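Local structure of response regulator ChrA (Corynebacterium diphtheriae, 4YN8) at residues R22-S27 against S108-A113; T64-L69 against P75-L80. The protein is the response regulator of a haem-sensing two-component system and probably binds DNA to regulate transcription. The protein carries 1 engineered substitution. All blocks are in the same frame, centred on the assembly; numbering follows the deposited sequence.

In the fold
Both contacts belong to the receiver domain, and the interval between the segments of contact 1 contains all of contact 2. Contact 1 joins the helices 15-26 and 107-119; contact 2 lays helix 62-72 against strand 77-81. Their centres are about 18 Å apart, but the strand links them: Leu78 CD2 lies 3.9 Å from Ala113 CB and 4.0 Å from Leu110 CD1. Each contact has a magnesium site near it. One is held by Asp12, His14 and Asp54, and the side chain of Ile79 in contact 2 comes within about 7 Å of that of Asp54, probably the phosphoacceptor by its place after strand 50-53. The other takes the carbonyl of Asp26 in contact 1.

Contact 1: residues R22-S27 against S108-A113; sequences RSILDS and SALHDA. With MG (magnesium ion), chain I; SO4 (sulfate ion), chain E.
Helices 15-26 and 107-119 lie beside each other where Leu25 meets Leu110, with Leu25 CA and His111 CA the nearest pair of CA atoms, 7.0 Å apart. These are the first helix and the last helix of the CheY-like receiver fold, packed on one face of its parallel sheet. Leu110 carries the contact. With CG anti to the backbone N (chi1 177°), it reaches towards helix 15-26 and brings its CD2 methyl against two partners, Leu25 CD2 at 3.8 Å and Ile24 CG2 at 3.9 Å. The Leu25 side chain crosses that of Leu110 at about a right angle, whereas Ile24 approaches more obliquely with its branch methyl. The seam is wholly apolar, and Leu78 and Leu101 of the sheet carry it inward by packing on Leu110, while Val33 lies against Leu25. Two residues on from Leu25, the Ser27 hydroxyl OG gives a hydrogen bond to the carbonyl O of Ile24 at 2.7 Å. The Asp26 carbonyl O binds a magnesium ion at 2.5 Å, alongside two waters and the carbonyls of Phe28 and Ile31. On the other helix, the His111 ring is held from both nitrogens: NE2 bonds Asp30, and ND1 gives a nearly straight bond (161°) to Asp112 OD1 at 2.8 Å, with OD1 in the plane of the imidazole ring and approached from the anti side of the Asp112 carboxylate.

Contact 2: residues T64-L69 against P75-L80; sequences TLTRAL and PPVLIL
Leu69 overlaps Val77, its CD1 methyl resting 3.7 Å from Val77 CG2 as the two side chains cross at about a right angle. Val77 is a fork: CG1 stands anti to the backbone N (chi1 175°) and is turned to Thr66, while CG2 takes up Leu69. The CG1 methyl lies 3.6 Å from Thr66 OG1. Ile79 adds a second methyl to the same oxygen, its CD1 also 3.6 Å from Thr66 OG1, and both side chains approach the threonine obliquely. The buried hydroxyl is nevertheless satisfied within its own helix. A chi1 of -60° places OG1 beside the backbone N, where it hydrogen-bonds the carbonyl O of Gly62, one turn earlier. Helix 62-72 is the connection of a beta-alpha-beta crossover in the receiver domain, leaving strand 50-53 and leading into strand 77-81, its neighbour in the parallel sheet. The helix therefore runs back almost antiparallel to the strand, at 172°, with the segment axes 9.8 Å apart at closest approach. The CA atoms come nearest at two places, with 6.6 Å between Thr66 CA and Val77 CA and a similar gap between Leu69 CA and Pro75 CA. Between the last two residues the approach is looser, Leu69 CB lying 4.1 Å from the carbonyl O of Pro75. Leu69 also leans on Val51 of the preceding strand, and Ala97 touches both Thr66 and Ile79. On the sheet's other face Leu78 points away from this helix and packs against Val114 and Thr117 of helix 107-119.

Contact 1: residues R22-S27 against S108-A113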
# COMPACT_ATOMS: atom_id res chain seq x y z
N ARG A 22 15.96 16.77 -3.68
CA ARG A 22 16.07 18.06 -4.37
C ARG A 22 17.46 18.21 -4.96
O ARG A 22 17.60 18.64 -6.11
CB ARG A 22 15.81 19.25 -3.43
CG ARG A 22 15.89 20.59 -4.19
CD ARG A 22 16.59 21.70 -3.44
NE ARG A 22 17.98 21.40 -3.09
CZ ARG A 22 19.08 21.78 -3.75
NH1 ARG A 22 19.03 22.48 -4.88
NH2 ARG A 22 20.25 21.40 -3.26
N SER A 23 18.48 17.88 -4.18
CA SER A 23 19.85 18.04 -4.65
C SER A 23 20.08 17.18 -5.88
O SER A 23 20.65 17.64 -6.88
CB SER A 23 20.83 17.70 -3.53
OG SER A 23 20.81 18.76 -2.60
N ILE A 24 19.59 15.94 -5.85
CA ILE A 24 19.71 15.06 -6.99
C ILE A 24 18.97 15.59 -8.21
O ILE A 24 19.51 15.62 -9.34
CB ILE A 24 19.22 13.65 -6.69
CG1 ILE A 24 20.09 12.98 -5.63
CG2 ILE A 24 19.23 12.84 -7.96
CD1 ILE A 24 19.43 11.79 -4.97
N LEU A 25 17.71 15.95 -8.05
CA LEU A 25 16.95 16.45 -9.17
C LEU A 25 17.59 17.69 -9.82
O LEU A 25 17.70 17.77 -11.06
CB LEU A 25 15.50 16.75 -8.74
CG LEU A 25 14.66 15.51 -8.39
CD1 LEU A 25 13.45 15.88 -7.57
CD2 LEU A 25 14.23 14.76 -9.64
N ASP A 26 17.99 18.65 -8.96
CA ASP A 26 18.55 19.93 -9.45
C ASP A 26 19.90 19.70 -10.11
O ASP A 26 20.29 20.48 -11.00
CB ASP A 26 18.66 20.94 -8.30
CG ASP A 26 17.41 21.78 -8.12
OD1 ASP A 26 16.65 22.08 -9.09
OD2 ASP A 26 17.24 22.23 -6.97
N SER A 27 20.57 18.60 -9.76
CA SER A 27 21.88 18.32 -10.35
C SER A 27 21.82 18.02 -11.85
O SER A 27 22.88 18.11 -12.50
CB SER A 27 22.61 17.20 -9.62
OG SER A 27 22.10 15.95 -9.97
N SER A 108 20.37 8.31 -12.37
CA SER A 108 19.99 8.33 -13.77
C SER A 108 18.54 7.84 -13.97
O SER A 108 17.84 8.25 -14.91
CB SER A 108 20.96 7.46 -14.60
OG SER A 108 20.93 6.11 -14.15
N ALA A 109 18.17 6.88 -13.17
CA ALA A 109 16.79 6.33 -13.19
C ALA A 109 15.77 7.35 -12.69
O ALA A 109 14.66 7.43 -13.24
CB ALA A 109 16.68 5.04 -12.40
N LEU A 110 16.14 8.14 -11.71
CA LEU A 110 15.26 9.22 -11.26
C LEU A 110 15.12 10.26 -12.38
O LEU A 110 14.03 10.68 -12.68
CB LEU A 110 15.77 9.89 -9.99
CG LEU A 110 14.95 11.06 -9.51
CD1 LEU A 110 13.48 10.67 -9.31
CD2 LEU A 110 15.54 11.54 -8.21
N HIS A 111 16.23 10.64 -13.02
CA HIS A 111 16.17 11.55 -14.16
C HIS A 111 15.27 11.01 -15.24
O HIS A 111 14.38 11.70 -15.75
CB HIS A 111 17.60 11.79 -14.72
CG HIS A 111 17.59 12.43 -16.07
ND1 HIS A 111 17.45 11.69 -17.23
CD2 HIS A 111 17.64 13.72 -16.45
CE1 HIS A 111 17.40 12.51 -18.27
NE2 HIS A 111 17.54 13.75 -17.81
N ASP A 112 15.48 9.75 -15.63
CA ASP A 112 14.71 9.18 -16.68
C ASP A 112 13.22 9.07 -16.34
O ASP A 112 12.36 9.23 -17.25
CB ASP A 112 15.25 7.79 -17.01
CG ASP A 112 16.63 7.86 -17.70
OD1 ASP A 112 17.18 8.97 -17.95
OD2 ASP A 112 17.21 6.75 -17.96
N ALA A 113 12.93 8.78 -15.07
CA ALA A 113 11.52 8.75 -14.58
C ALA A 113 10.84 10.12 -14.65
O ALA A 113 9.68 10.24 -15.06
CB ALA A 113 11.43 8.18 -13.19
MG MG I . 18.96 21.56 -12.88
S SO4 E . 23.93 6.72 -10.76
O1 SO4 E . 23.31 6.70 -9.36
O2 SO4 E . 25.29 7.35 -10.60
O3 SO4 E . 23.21 7.50 -11.82
O4 SO4 E . 24.10 5.41 -11.46
O HOH W 1 20.94 22.55 -13.38
O HOH W 2 18.00 22.77 -14.80

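Contact 2: residues T64-L69 against P75-L80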
# COMPACT_ATOMS: atom_id res chain seq x y z
N THR A 64 -4.01 10.47 -2.12
CA THR A 64 -5.10 11.39 -2.30
C THR A 64 -4.68 12.47 -3.30
O THR A 64 -5.49 12.87 -4.18
CB THR A 64 -5.48 12.04 -0.97
OG1 THR A 64 -5.84 10.97 -0.09
CG2 THR A 64 -6.62 13.02 -1.14
N LEU A 65 -3.45 12.95 -3.19
CA LEU A 65 -2.95 13.95 -4.14
C LEU A 65 -2.95 13.47 -5.60
O LEU A 65 -3.33 14.19 -6.55
CB LEU A 65 -1.52 14.39 -3.76
CG LEU A 65 -0.84 15.30 -4.76
CD1 LEU A 65 -1.63 16.61 -4.78
CD2 LEU A 65 0.64 15.47 -4.39
N THR A 66 -2.49 12.22 -5.79
CA THR A 66 -2.51 11.60 -7.12
C THR A 66 -3.91 11.60 -7.72
O THR A 66 -4.08 11.98 -8.88
CB THR A 66 -1.85 10.20 -7.10
OG1 THR A 66 -0.49 10.41 -6.66
CG2 THR A 66 -1.87 9.55 -8.47
N ARG A 67 -4.89 11.17 -6.95
CA ARG A 67 -6.27 11.11 -7.43
C ARG A 67 -6.82 12.51 -7.70
O ARG A 67 -7.53 12.74 -8.70
CB ARG A 67 -7.15 10.36 -6.43
CG ARG A 67 -6.77 8.88 -6.31
CD ARG A 67 -7.19 8.09 -7.57
NE ARG A 67 -8.50 8.60 -8.03
CZ ARG A 67 -8.74 9.14 -9.23
NH1 ARG A 67 -7.79 9.13 -10.13
NH2 ARG A 67 -9.96 9.64 -9.53
N ALA A 68 -6.46 13.45 -6.84
CA ALA A 68 -6.96 14.83 -6.96
C ALA A 68 -6.44 15.46 -8.22
O ALA A 68 -7.20 16.14 -8.98
CB ALA A 68 -6.62 15.66 -5.73
N LEU A 69 -5.14 15.26 -8.48
CA LEU A 69 -4.56 15.80 -9.72
C LEU A 69 -5.14 15.14 -10.97
O LEU A 69 -5.33 15.82 -12.01
CB LEU A 69 -3.03 15.76 -9.72
CG LEU A 69 -2.41 16.61 -8.59
CD1 LEU A 69 -0.88 16.49 -8.58
CD2 LEU A 69 -2.78 18.07 -8.62
N PRO A 75 -0.95 18.22 -13.47
CA PRO A 75 0.25 17.64 -14.08
C PRO A 75 0.41 16.18 -13.70
O PRO A 75 -0.22 15.74 -12.76
CB PRO A 75 1.40 18.45 -13.51
CG PRO A 75 0.86 19.15 -12.32
CD PRO A 75 -0.65 19.24 -12.44
N PRO A 76 1.19 15.44 -14.48
CA PRO A 76 1.43 14.04 -14.18
C PRO A 76 2.30 13.92 -12.94
O PRO A 76 3.05 14.84 -12.60
CB PRO A 76 2.19 13.56 -15.41
CG PRO A 76 2.90 14.72 -15.93
CD PRO A 76 1.93 15.87 -15.68
N VAL A 77 2.16 12.79 -12.26
CA VAL A 77 2.76 12.53 -10.94
C VAL A 77 3.71 11.34 -11.00
O VAL A 77 3.39 10.31 -11.62
CB VAL A 77 1.68 12.21 -9.93
CG1 VAL A 77 2.24 11.82 -8.55
CG2 VAL A 77 0.71 13.39 -9.86
N LEU A 78 4.89 11.52 -10.42
CA LEU A 78 5.82 10.44 -10.15
C LEU A 78 5.79 10.20 -8.65
O LEU A 78 6.14 11.09 -7.87
CB LEU A 78 7.24 10.81 -10.64
CG LEU A 78 8.38 9.93 -10.17
CD1 LEU A 78 8.12 8.53 -10.77
CD2 LEU A 78 9.68 10.53 -10.67
N ILE A 79 5.39 8.98 -8.23
CA ILE A 79 5.39 8.61 -6.82
C ILE A 79 6.69 7.91 -6.49
O ILE A 79 7.12 6.98 -7.21
CB ILE A 79 4.21 7.66 -6.49
CG1 ILE A 79 2.92 8.43 -6.57
CG2 ILE A 79 4.38 7.01 -5.13
CD1 ILE A 79 1.67 7.54 -6.40
N LEU A 80 7.30 8.40 -5.42
CA LEU A 80 8.54 7.82 -4.85
C LEU A 80 8.25 7.13 -3.55
O LEU A 80 7.52 7.64 -2.69
CB LEU A 80 9.60 8.85 -4.65
CG LEU A 80 10.03 9.68 -5.86
CD1 LEU A 80 11.13 10.69 -5.51
CD2 LEU A 80 10.44 8.86 -7.04